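Local coordinates for Cas13d (uncultured Ruminococcus sp, PDB 6IV9), which is a CRISPR effector that binds a CRISPR RNA and, through its two HEPN domains, matures that RNA and cleaves target RNA, at residues I182-Y186 with D516-L521; Y503-Y507 with I569-K574. The protein carries 2 engineered substitutions. All coordinates share one frame; numbering follows the deposited sequence.

Contact 1: I182-Y186 with D516-L521; sequences ILAVY and DLLTTL. With nucleotides of chain B.
The CG of Tyr186 stands beside its backbone N, anti to the carbonyl carbon, and the ring reaches out toward helix 511-535, while Asp516, whose CG stands opposite its backbone N (chi1 -177°), swings its carboxylate up to meet it. The phenol OH donates to the carboxylate; the 2.4 Å between Tyr186 OH and Asp516 OD2 is shorter than usual, and its exact length is doubtful. The carboxylate oxygen lies at the ring edge, near its plane, although ring and carboxylate planes are turned 65° apart. Val185 CG1 covers one face of this ring, and the ring and Leu517 slide past each other in opposite directions, with Tyr186 CD2 4.0 Å from Leu517 CB.

Next to this polar pair Ile182 acts as a knob in a hole made by Asp516, Leu517, Thr520 and Leu521. Its CG2 does most of the touching, 3.9 Å from both Leu517 CD1 and Thr520 CG2. With its OG1 bonded back to Asp516 O at 2.8 Å, Thr520 presents its CG2 to the isoleucine.

The two helices, 168-197 and 511-535, run nearly antiparallel, 166° between segment axes. Thr519 faces the crRNA nucleotides C33 and U34 of chain B, Leu518 and Leu521 pack on helices 497-505 and 556-570, and Val185 rests on helix 713-760.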
ATOM      1  N   ILE A 182      -2.304  -6.721  -5.905  1.00 21.60           N
ATOM      2  CA  ILE A 182      -1.757  -6.000  -4.722  1.00 23.44           C
ATOM      3  C   ILE A 182      -1.111  -6.979  -3.735  1.00 24.47           C
ATOM      4  O   ILE A 182      -0.109  -6.647  -3.177  1.00 22.17           O
ATOM      5  CB  ILE A 182      -2.755  -5.010  -4.096  1.00 25.29           C
ATOM      6  CG1 ILE A 182      -2.022  -3.944  -3.289  1.00 29.33           C
ATOM      7  CG2 ILE A 182      -3.798  -5.707  -3.264  1.00 22.68           C
ATOM      8  CD1 ILE A 182      -1.368  -2.897  -4.123  1.00 37.78           C
ATOM      9  N   LEU A 183      -1.690  -8.153  -3.539  1.00 22.25           N
ATOM     10  CA  LEU A 183      -1.079  -9.145  -2.622  1.00 24.26           C
ATOM     11  C   LEU A 183       0.274  -9.594  -3.183  1.00 22.77           C
ATOM     12  O   LEU A 183       1.165  -9.801  -2.410  1.00 22.57           O
ATOM     13  CB  LEU A 183      -2.021 -10.325  -2.413  1.00 24.03           C
ATOM     14  CG  LEU A 183      -3.203 -10.042  -1.502  1.00 24.97           C
ATOM     15  CD1 LEU A 183      -4.170 -11.205  -1.515  1.00 28.87           C
ATOM     16  CD2 LEU A 183      -2.737  -9.731  -0.097  1.00 26.57           C
ATOM     17  N   ALA A 184       0.375  -9.715  -4.503  1.00 22.02           N
ATOM     18  CA  ALA A 184       1.637 -10.136  -5.139  1.00 19.61           C
ATOM     19  C   ALA A 184       2.736  -9.115  -4.820  1.00 21.45           C
ATOM     20  O   ALA A 184       3.849  -9.512  -4.557  1.00 21.97           O
ATOM     21  CB  ALA A 184       1.441 -10.284  -6.614  1.00 23.66           C
ATOM     22  N   VAL A 185       2.408  -7.835  -4.859  1.00 22.18           N
ATOM     23  CA  VAL A 185       3.426  -6.802  -4.539  1.00 22.88           C
ATOM     24  C   VAL A 185       3.879  -6.943  -3.082  1.00 21.77           C
ATOM     25  O   VAL A 185       5.044  -7.025  -2.849  1.00 21.28           O
ATOM     26  CB  VAL A 185       2.822  -5.404  -4.744  1.00 24.10           C
ATOM     27  CG1 VAL A 185       3.676  -4.338  -4.100  1.00 26.30           C
ATOM     28  CG2 VAL A 185       2.554  -5.089  -6.199  1.00 24.02           C
ATOM     29  N   TYR A 186       2.942  -6.972  -2.148  1.00 19.19           N
ATOM     30  CA  TYR A 186       3.300  -7.025  -0.707  1.00 23.09           C
ATOM     31  C   TYR A 186       3.988  -8.324  -0.289  1.00 24.14           C
ATOM     32  O   TYR A 186       4.906  -8.247   0.465  1.00 22.05           O
ATOM     33  CB  TYR A 186       2.188  -6.454   0.172  1.00 22.38           C
ATOM     34  CG  TYR A 186       2.092  -4.981  -0.075  1.00 22.89           C
ATOM     35  CD1 TYR A 186       3.063  -4.124   0.398  1.00 30.66           C
ATOM     36  CD2 TYR A 186       1.125  -4.472  -0.905  1.00 23.55           C
ATOM     37  CE1 TYR A 186       3.026  -2.777   0.115  1.00 32.69           C
ATOM     38  CE2 TYR A 186       1.058  -3.123  -1.181  1.00 27.68           C
ATOM     39  CZ  TYR A 186       2.015  -2.273  -0.678  1.00 32.23           C
ATOM     40  OH  TYR A 186       1.974  -0.956  -0.984  1.00 34.45           O
ATOM     41  N   ASP A 516      -1.709   1.599   1.658  1.00 22.44           N
ATOM     42  CA  ASP A 516      -1.854   1.196   0.244  1.00 24.75           C
ATOM     43  C   ASP A 516      -2.524  -0.177   0.133  1.00 24.76           C
ATOM     44  O   ASP A 516      -3.480  -0.290  -0.591  1.00 23.99           O
ATOM     45  CB  ASP A 516      -0.478   1.137  -0.401  1.00 24.61           C
ATOM     46  CG  ASP A 516      -0.532   0.794  -1.871  1.00 31.77           C
ATOM     47  OD1 ASP A 516      -1.334   1.379  -2.555  1.00 33.96           O
ATOM     48  OD2 ASP A 516       0.248  -0.028  -2.295  1.00 36.28           O
ATOM     49  N   LEU A 517      -2.034  -1.172   0.860  1.00 22.58           N
ATOM     50  CA  LEU A 517      -2.648  -2.514   0.758  1.00 22.69           C
ATOM     51  C   LEU A 517      -4.095  -2.504   1.265  1.00 20.83           C
ATOM     52  O   LEU A 517      -4.955  -2.979   0.583  1.00 21.53           O
ATOM     53  CB  LEU A 517      -1.828  -3.475   1.617  1.00 21.87           C
ATOM     54  CG  LEU A 517      -2.441  -4.861   1.766  1.00 22.81           C
ATOM     55  CD1 LEU A 517      -2.491  -5.574   0.438  1.00 24.05           C
ATOM     56  CD2 LEU A 517      -1.696  -5.699   2.774  1.00 24.90           C
ATOM     57  N   LEU A 518      -4.322  -1.967   2.452  1.00 21.09           N
ATOM     58  CA  LEU A 518      -5.684  -1.999   3.030  1.00 19.47           C
ATOM     59  C   LEU A 518      -6.680  -1.174   2.215  1.00 21.55           C
ATOM     60  O   LEU A 518      -7.735  -1.672   1.946  1.00 21.61           O
ATOM     61  CB  LEU A 518      -5.639  -1.560   4.488  1.00 20.97           C
ATOM     62  CG  LEU A 518      -5.376  -2.696   5.473  1.00 22.38           C
ATOM     63  CD1 LEU A 518      -6.530  -3.669   5.483  1.00 25.12           C
ATOM     64  CD2 LEU A 518      -4.108  -3.432   5.125  1.00 22.98           C
ATOM     65  N   THR A 519      -6.332   0.041   1.824  1.00 21.33           N
ATOM     66  CA  THR A 519      -7.330   0.819   1.052  1.00 22.93           C
ATOM     67  C   THR A 519      -7.655   0.091  -0.254  1.00 22.47           C
ATOM     68  O   THR A 519      -8.777   0.084  -0.638  1.00 22.12           O
ATOM     69  CB  THR A 519      -6.891   2.265   0.828  1.00 21.95           C
ATOM     70  OG1 THR A 519      -5.708   2.273   0.041  1.00 22.14           O
ATOM     71  CG2 THR A 519      -6.715   3.013   2.123  1.00 25.26           C
ATOM     72  N   THR A 520      -6.657  -0.496  -0.897  1.00 22.80           N
ATOM     73  CA  THR A 520      -6.925  -1.246  -2.148  1.00 23.82           C
ATOM     74  C   THR A 520      -7.838  -2.446  -1.866  1.00 24.32           C
ATOM     75  O   THR A 520      -8.834  -2.566  -2.545  1.00 22.47           O
ATOM     76  CB  THR A 520      -5.625  -1.733  -2.798  1.00 24.30           C
ATOM     77  OG1 THR A 520      -4.752  -0.647  -3.076  1.00 23.28           O
ATOM     78  CG2 THR A 520      -5.866  -2.498  -4.076  1.00 24.92           C
ATOM     79  N   LEU A 521      -7.529  -3.242  -0.844  1.00 20.54           N
ATOM     80  CA  LEU A 521      -8.380  -4.418  -0.534  1.00 22.43           C
ATOM     81  C   LEU A 521      -9.795  -3.950  -0.189  1.00 23.27           C
ATOM     82  O   LEU A 521     -10.716  -4.522  -0.683  1.00 20.63           O
ATOM     83  CB  LEU A 521      -7.799  -5.205   0.642  1.00 21.74           C
ATOM     84  CG  LEU A 521      -6.484  -5.934   0.400  1.00 24.84           C
ATOM     85  CD1 LEU A 521      -6.042  -6.667   1.648  1.00 24.58           C
ATOM     86  CD2 LEU A 521      -6.612  -6.903  -0.748  1.00 25.81           C
TER
ATOM     87  P     U B  34      -7.365   7.676   5.022  1.00 26.37           P
ATOM     88  OP1   U B  34      -6.841   7.302   6.364  1.00 25.68           O
ATOM     89  OP2   U B  34      -7.430   9.058   4.598  1.00 26.20           O
ATOM     90  O5'   U B  34      -6.540   6.880   3.951  1.00 25.17           O
ATOM     91  C5'   U B  34      -5.383   7.446   3.317  1.00 27.44           C
ATOM     92  C4'   U B  34      -4.932   6.528   2.217  1.00 24.15           C
ATOM     93  O4'   U B  34      -5.903   6.426   1.154  1.00 23.64           O
ATOM     94  C3'   U B  34      -3.652   6.945   1.507  1.00 23.49           C
ATOM     95  O3'   U B  34      -2.565   6.537   2.352  1.00 25.17           O
ATOM     96  C2'   U B  34      -3.759   6.132   0.226  1.00 24.50           C
ATOM     97  O2'   U B  34      -3.381   4.785   0.472  1.00 25.19           O
ATOM     98  C1'   U B  34      -5.248   6.285  -0.083  1.00 25.70           C
ATOM     99  N1    U B  34      -5.559   7.481  -0.890  1.00 27.86           N
ATOM    100  C2    U B  34      -5.187   7.405  -2.213  1.00 29.99           C
ATOM    101  O2    U B  34      -4.622   6.435  -2.680  1.00 29.89           O
ATOM    102  N3    U B  34      -5.472   8.510  -2.951  1.00 34.58           N
ATOM    103  C4    U B  34      -6.081   9.663  -2.522  1.00 33.18           C
ATOM    104  O4    U B  34      -6.328  10.535  -3.336  1.00 35.62           O
ATOM    105  C5    U B  34      -6.469   9.662  -1.146  1.00 32.08           C
ATOM    106  C6    U B  34      -6.172   8.599  -0.386  1.00 29.16           C
ATOM    107  P     C B  33     -11.374  10.996   3.060  1.00 26.62           P
ATOM    108  OP1   C B  33     -11.457  11.521   4.439  1.00 26.07           O
ATOM    109  OP2   C B  33     -10.557  11.642   2.004  1.00 24.00           O
ATOM    110  O5'   C B  33     -10.845   9.492   3.126  1.00 25.06           O
ATOM    111  C5'   C B  33     -11.426   8.545   4.035  1.00 23.67           C
ATOM    112  C4'   C B  33     -10.915   7.170   3.788  1.00 24.92           C
ATOM    113  O4'   C B  33     -11.451   6.678   2.536  1.00 26.14           O
ATOM    114  C3'   C B  33      -9.413   7.030   3.606  1.00 25.45           C
ATOM    115  O3'   C B  33      -8.756   6.982   4.857  1.00 24.70           O
ATOM    116  C2'   C B  33      -9.326   5.713   2.874  1.00 25.60           C
ATOM    117  O2'   C B  33      -9.591   4.596   3.704  1.00 25.49           O
ATOM    118  C1'   C B  33     -10.478   5.870   1.890  1.00 24.76           C
ATOM    119  N1    C B  33     -10.052   6.500   0.619  1.00 24.34           N
ATOM    120  C2    C B  33      -9.460   5.672  -0.337  1.00 26.29           C
ATOM    121  O2    C B  33      -9.269   4.478  -0.055  1.00 28.09           O
ATOM    122  N3    C B  33      -9.077   6.200  -1.517  1.00 25.99           N
ATOM    123  C4    C B  33      -9.227   7.508  -1.746  1.00 25.76           C
ATOM    124  N4    C B  33      -8.882   7.973  -2.940  1.00 27.04           N
ATOM    125  C5    C B  33      -9.860   8.369  -0.807  1.00 25.65           C
ATOM    126  C6    C B  33     -10.273   7.822   0.345  1.00 23.20           C
TER

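Contact 2: Y503-Y507 with I569-K574; sequences YMLTY and IASMRK. With nucleotides of chain B.
The C-terminal end of helix 497-505 meets the end of helix 556-570 here, and the chain that leaves the second helix is part of the crRNA-binding surface. Lys574 reaches back from that chain to two tyrosines. Bent at chi3 and chi4, it lays CE over the centre of one face of the Tyr507 ring, 4.2 Å from the centroid and 9° off the ring normal, a CH-pi contact. Its ammonium, NZ, adds a cation-pi interaction with the same face and gives a weak hydrogen bond to Tyr503 OH at 3.2 Å. A water takes a third interaction from NZ, at 2.7 Å, and donates to Thr506 OG1, bridging the two segments.

Thr506 OG1 accepts from this water and donates to Tyr503 O at 2.6 Å, in the carbonyl plane and on a lone pair; Tyr503 O also takes the N-H of Thr506. The side-chain bond fixes the threonine rotation, and the Thr506 side chain packs against Ala570, whose CB comes 3.4 Å from OG1. Tyr503 lies across Ile569 at about a right angle, its CE1 3.9 Å from Ile569 CG1.

On the RNA side, Arg573 N donates to O2' of A42 of chain B at 2.9 Å, a nearly straight bond of 163°. The arginine chain runs extended along the adenine, and Met572 lies by the ribose of U43 of chain B. Helix 312-330 flanks this site through Arg325, which touches Tyr503 and bonds to Arg573 O; helix 267-291 backs Tyr507 with Met280, and helix 511-535 meets Thr506 and Ser571 through Ile514.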
ATOM      1  N   TYR A 503      -4.541  -8.621   9.001  1.00 21.46           N
ATOM      2  CA  TYR A 503      -3.972  -7.864  10.136  1.00 21.52           C
ATOM      3  C   TYR A 503      -2.568  -8.392  10.442  1.00 24.19           C
ATOM      4  O   TYR A 503      -1.695  -7.628  10.706  1.00 24.83           O
ATOM      5  CB  TYR A 503      -4.823  -7.956  11.401  1.00 25.33           C
ATOM      6  CG  TYR A 503      -4.122  -7.332  12.574  1.00 24.10           C
ATOM      7  CD1 TYR A 503      -4.081  -5.964  12.722  1.00 23.71           C
ATOM      8  CD2 TYR A 503      -3.421  -8.092  13.485  1.00 26.36           C
ATOM      9  CE1 TYR A 503      -3.400  -5.363  13.758  1.00 24.49           C
ATOM     10  CE2 TYR A 503      -2.734  -7.510  14.532  1.00 25.12           C
ATOM     11  CZ  TYR A 503      -2.716  -6.138  14.666  1.00 26.17           C
ATOM     12  OH  TYR A 503      -2.036  -5.535  15.667  1.00 27.60           O
ATOM     13  N   MET A 504      -2.388  -9.702  10.365  1.00 24.29           N
ATOM     14  CA  MET A 504      -1.085 -10.343  10.661  1.00 24.34           C
ATOM     15  C   MET A 504      -0.023  -9.824   9.681  1.00 23.80           C
ATOM     16  O   MET A 504       1.023  -9.466  10.117  1.00 22.52           O
ATOM     17  CB  MET A 504      -1.201 -11.862  10.542  1.00 26.59           C
ATOM     18  CG  MET A 504       0.084 -12.585  10.812  1.00 27.27           C
ATOM     19  SD  MET A 504       1.138 -12.728   9.371  1.00 29.73           S
ATOM     20  CE  MET A 504       0.194 -13.910   8.422  1.00 29.91           C
ATOM     21  N   LEU A 505      -0.383  -9.659   8.414  1.00 23.01           N
ATOM     22  CA  LEU A 505       0.527  -9.181   7.346  1.00 23.64           C
ATOM     23  C   LEU A 505       1.056  -7.786   7.687  1.00 23.08           C
ATOM     24  O   LEU A 505       2.166  -7.498   7.370  1.00 22.23           O
ATOM     25  CB  LEU A 505      -0.276  -9.084   6.055  1.00 26.65           C
ATOM     26  CG  LEU A 505      -0.035 -10.156   5.002  1.00 36.11           C
ATOM     27  CD1 LEU A 505       0.534 -11.435   5.564  1.00 32.90           C
ATOM     28  CD2 LEU A 505      -1.278 -10.395   4.177  1.00 31.99           C
ATOM     29  N   THR A 506       0.256  -6.978   8.379  1.00 20.62           N
ATOM     30  CA  THR A 506       0.616  -5.569   8.694  1.00 23.04           C
ATOM     31  C   THR A 506       1.830  -5.465   9.614  1.00 25.15           C
ATOM     32  O   THR A 506       2.445  -4.432   9.640  1.00 24.32           O
ATOM     33  CB  THR A 506      -0.571  -4.731   9.164  1.00 22.82           C
ATOM     34  OG1 THR A 506      -0.880  -5.116  10.491  1.00 23.41           O
ATOM     35  CG2 THR A 506      -1.761  -4.838   8.242  1.00 25.03           C
ATOM     36  N   TYR A 507       2.183  -6.536  10.302  1.00 26.69           N
ATOM     37  CA  TYR A 507       3.375  -6.534  11.182  1.00 25.17           C
ATOM     38  C   TYR A 507       4.633  -6.248  10.353  1.00 23.57           C
ATOM     39  O   TYR A 507       5.552  -5.676  10.853  1.00 25.35           O
ATOM     40  CB  TYR A 507       3.556  -7.902  11.830  1.00 25.34           C
ATOM     41  CG  TYR A 507       2.928  -8.004  13.188  1.00 25.59           C
ATOM     42  CD1 TYR A 507       1.565  -8.122  13.337  1.00 29.94           C
ATOM     43  CD2 TYR A 507       3.698  -7.945  14.325  1.00 33.84           C
ATOM     44  CE1 TYR A 507       0.985  -8.200  14.587  1.00 31.24           C
ATOM     45  CE2 TYR A 507       3.138  -8.016  15.582  1.00 34.68           C
ATOM     46  CZ  TYR A 507       1.776  -8.152  15.714  1.00 33.50           C
ATOM     47  OH  TYR A 507       1.260  -8.229  16.966  1.00 37.55           O
ATOM     48  N   ILE A 569      -6.698  -0.153  13.363  1.00 23.86           N
ATOM     49  CA  ILE A 569      -5.874  -0.735  14.460  1.00 24.27           C
ATOM     50  C   ILE A 569      -4.436  -1.024  14.024  1.00 23.07           C
ATOM     51  O   ILE A 569      -3.569  -0.897  14.834  1.00 25.66           O
ATOM     52  CB  ILE A 569      -6.572  -1.914  15.149  1.00 25.14           C
ATOM     53  CG1 ILE A 569      -6.630  -3.144  14.251  1.00 24.93           C
ATOM     54  CG2 ILE A 569      -7.942  -1.484  15.629  1.00 28.34           C
ATOM     55  CD1 ILE A 569      -7.240  -4.332  14.899  1.00 29.46           C
ATOM     56  N   ALA A 570      -4.233  -1.454  12.785  1.00 22.58           N
ATOM     57  CA  ALA A 570      -2.868  -1.722  12.282  1.00 23.79           C
ATOM     58  C   ALA A 570      -2.047  -0.428  12.210  1.00 25.61           C
ATOM     59  O   ALA A 570      -0.851  -0.505  12.287  1.00 27.04           O
ATOM     60  CB  ALA A 570      -2.902  -2.436  10.964  1.00 25.44           C
ATOM     61  N   SER A 571      -2.711   0.696  11.981  1.00 23.04           N
ATOM     62  CA  SER A 571      -2.073   2.023  11.823  1.00 27.32           C
ATOM     63  C   SER A 571      -1.626   2.594  13.168  1.00 27.50           C
ATOM     64  O   SER A 571      -0.912   3.559  13.177  1.00 27.12           O
ATOM     65  CB  SER A 571      -2.978   2.965  11.084  1.00 26.78           C
ATOM     66  OG  SER A 571      -3.199   2.514   9.769  1.00 27.03           O
ATOM     67  N   MET A 572      -2.111   2.026  14.258  1.00 26.73           N
ATOM     68  CA  MET A 572      -1.757   2.525  15.603  1.00 27.08           C
ATOM     69  C   MET A 572      -0.336   2.127  15.973  1.00 28.10           C
ATOM     70  O   MET A 572       0.108   1.084  15.580  1.00 28.20           O
ATOM     71  CB  MET A 572      -2.736   2.005  16.651  1.00 26.76           C
ATOM     72  CG  MET A 572      -4.098   2.603  16.501  1.00 29.50           C
ATOM     73  SD  MET A 572      -5.306   1.899  17.598  1.00 31.30           S
ATOM     74  CE  MET A 572      -6.772   2.793  17.111  1.00 30.73           C
ATOM     75  N   ARG A 573       0.303   2.981  16.748  1.00 32.39           N
ATOM     76  CA  ARG A 573       1.681   2.776  17.224  1.00 41.22           C
ATOM     77  C   ARG A 573       1.743   1.525  18.100  1.00 33.00           C
ATOM     78  O   ARG A 573       0.890   1.354  18.936  1.00 39.04           O
ATOM     79  CB  ARG A 573       2.013   3.981  18.101  1.00 47.42           C
ATOM     80  CG  ARG A 573       3.485   4.169  18.398  1.00 62.97           C
ATOM     81  CD  ARG A 573       3.638   5.484  19.135  1.00 61.04           C
ATOM     82  NE  ARG A 573       5.001   5.621  19.596  1.00 74.91           N
ATOM     83  CZ  ARG A 573       5.644   6.768  19.733  1.00 73.25           C
ATOM     84  NH1 ARG A 573       6.916   6.770  20.085  1.00 61.60           N
ATOM     85  NH2 ARG A 573       5.011   7.904  19.523  1.00 67.43           N
ATOM     86  N   LYS A 574       2.709   0.662  17.843  1.00 36.11           N
ATOM     87  CA  LYS A 574       2.919  -0.525  18.702  1.00 40.56           C
ATOM     88  C   LYS A 574       3.916  -0.137  19.797  1.00 42.68           C
ATOM     89  O   LYS A 574       4.629   0.840  19.634  1.00 39.08           O
ATOM     90  CB  LYS A 574       3.374  -1.733  17.877  1.00 48.65           C
ATOM     91  CG  LYS A 574       2.259  -2.570  17.265  1.00 53.53           C
ATOM     92  CD  LYS A 574       2.727  -3.763  16.447  1.00 56.83           C
ATOM     93  CE  LYS A 574       1.969  -3.985  15.154  1.00 56.63           C
ATOM     94  NZ  LYS A 574       0.529  -3.672  15.282  1.00 55.44           N
TER
ATOM     95  P     A B  42      -2.841  10.030  12.566  0.96 56.70           P
ATOM     96  OP1   A B  42      -4.243   9.789  12.175  1.00 57.54           O
ATOM     97  OP2   A B  42      -2.396  11.245  13.305  1.00 45.22           O
ATOM     98  O5'   A B  42      -2.376   8.898  13.574  1.00 42.82           O
ATOM     99  C5'   A B  42      -2.536   7.543  13.204  1.00 41.30           C
ATOM    100  C4'   A B  42      -1.940   6.737  14.301  1.00 40.50           C
ATOM    101  O4'   A B  42      -0.508   6.867  14.163  1.00 35.74           O
ATOM    102  C3'   A B  42      -2.276   7.214  15.712  1.00 31.55           C
ATOM    103  O3'   A B  42      -3.353   6.418  16.243  1.00 26.84           O
ATOM    104  C2'   A B  42      -1.009   6.881  16.497  1.00 32.81           C
ATOM    105  O2'   A B  42      -0.844   5.623  17.101  1.00 30.64           O
ATOM    106  C1'   A B  42       0.080   6.872  15.421  1.00 40.77           C
ATOM    107  N9    A B  42       0.887   8.073  15.556  1.00 51.69           N
ATOM    108  C8    A B  42       0.507   9.392  15.602  1.00 60.97           C
ATOM    109  N7    A B  42       1.499  10.217  15.820  1.00 69.03           N
ATOM    110  C5    A B  42       2.602   9.384  15.944  1.00 66.94           C
ATOM    111  C6    A B  42       3.963   9.645  16.160  1.00 75.33           C
ATOM    112  N6    A B  42       4.458  10.874  16.318  1.00 80.96           N
ATOM    113  N1    A B  42       4.810   8.587  16.199  1.00 74.57           N
ATOM    114  C2    A B  42       4.309   7.353  16.037  1.00 70.07           C
ATOM    115  N3    A B  42       3.047   6.983  15.818  1.00 68.08           N
ATOM    116  C4    A B  42       2.236   8.059  15.796  1.00 62.54           C
ATOM    117  P     U B  43      -4.831   6.914  16.289  1.00 29.68           P
ATOM    118  OP1   U B  43      -5.612   6.189  15.220  1.00 29.27           O
ATOM    119  OP2   U B  43      -4.890   8.372  16.353  1.00 33.01           O
ATOM    120  O5'   U B  43      -5.368   6.267  17.636  1.00 30.65           O
ATOM    121  C5'   U B  43      -4.779   6.593  18.902  1.00 27.12           C
ATOM    122  C4'   U B  43      -5.719   6.200  20.020  1.00 28.20           C
ATOM    123  O4'   U B  43      -5.767   4.760  20.006  1.00 27.28           O
ATOM    124  C3'   U B  43      -5.246   6.554  21.441  1.00 27.85           C
ATOM    125  O3'   U B  43      -5.746   7.855  21.707  1.00 28.05           O
ATOM    126  C2'   U B  43      -5.897   5.442  22.278  1.00 26.79           C
ATOM    127  O2'   U B  43      -7.270   5.757  22.340  1.00 26.74           O
ATOM    128  C1'   U B  43      -5.764   4.237  21.336  1.00 29.74           C
ATOM    129  N1    U B  43      -4.536   3.455  21.538  1.00 32.36           N
ATOM    130  C2    U B  43      -4.416   2.725  22.695  1.00 40.42           C
ATOM    131  O2    U B  43      -5.295   2.659  23.529  1.00 45.28           O
ATOM    132  N3    U B  43      -3.230   2.063  22.839  1.00 44.05           N
ATOM    133  C4    U B  43      -2.173   2.050  21.967  1.00 48.68           C
ATOM    134  O4    U B  43      -1.174   1.389  22.243  1.00 62.34           O
ATOM    135  C5    U B  43      -2.368   2.826  20.789  1.00 44.43           C
ATOM    136  C6    U B  43      -3.511   3.489  20.618  1.00 40.64           C
TER
HETATM  137  O   HOH W   1       0.279  -3.813  12.558  1.00 45.44           O

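How the contacts relate
Helix 511-535 ties the contacts together: it supplies one side of contact 1, and its Leu518 CD2 touches Thr506 CG2 of contact 2 at 4.1 Å. In chain order 182-186 comes first and 516-521 falls between the two segments of contact 2, so the segments alternate. Their centres are about 14 Å apart, with contact 1 nearer the middle of the protein. Yet contact 1 is only partly buried, while the touching residues of contact 2 are mostly buried. Contact 1 is a regular helix pair of aliphatic packing plus one acid-phenol bond; contact 2 joins helix ends through a lysine, aromatic rings and water. Both adjoin the crRNA; in contact 2 a backbone N-H bonds to a ribose hydroxyl.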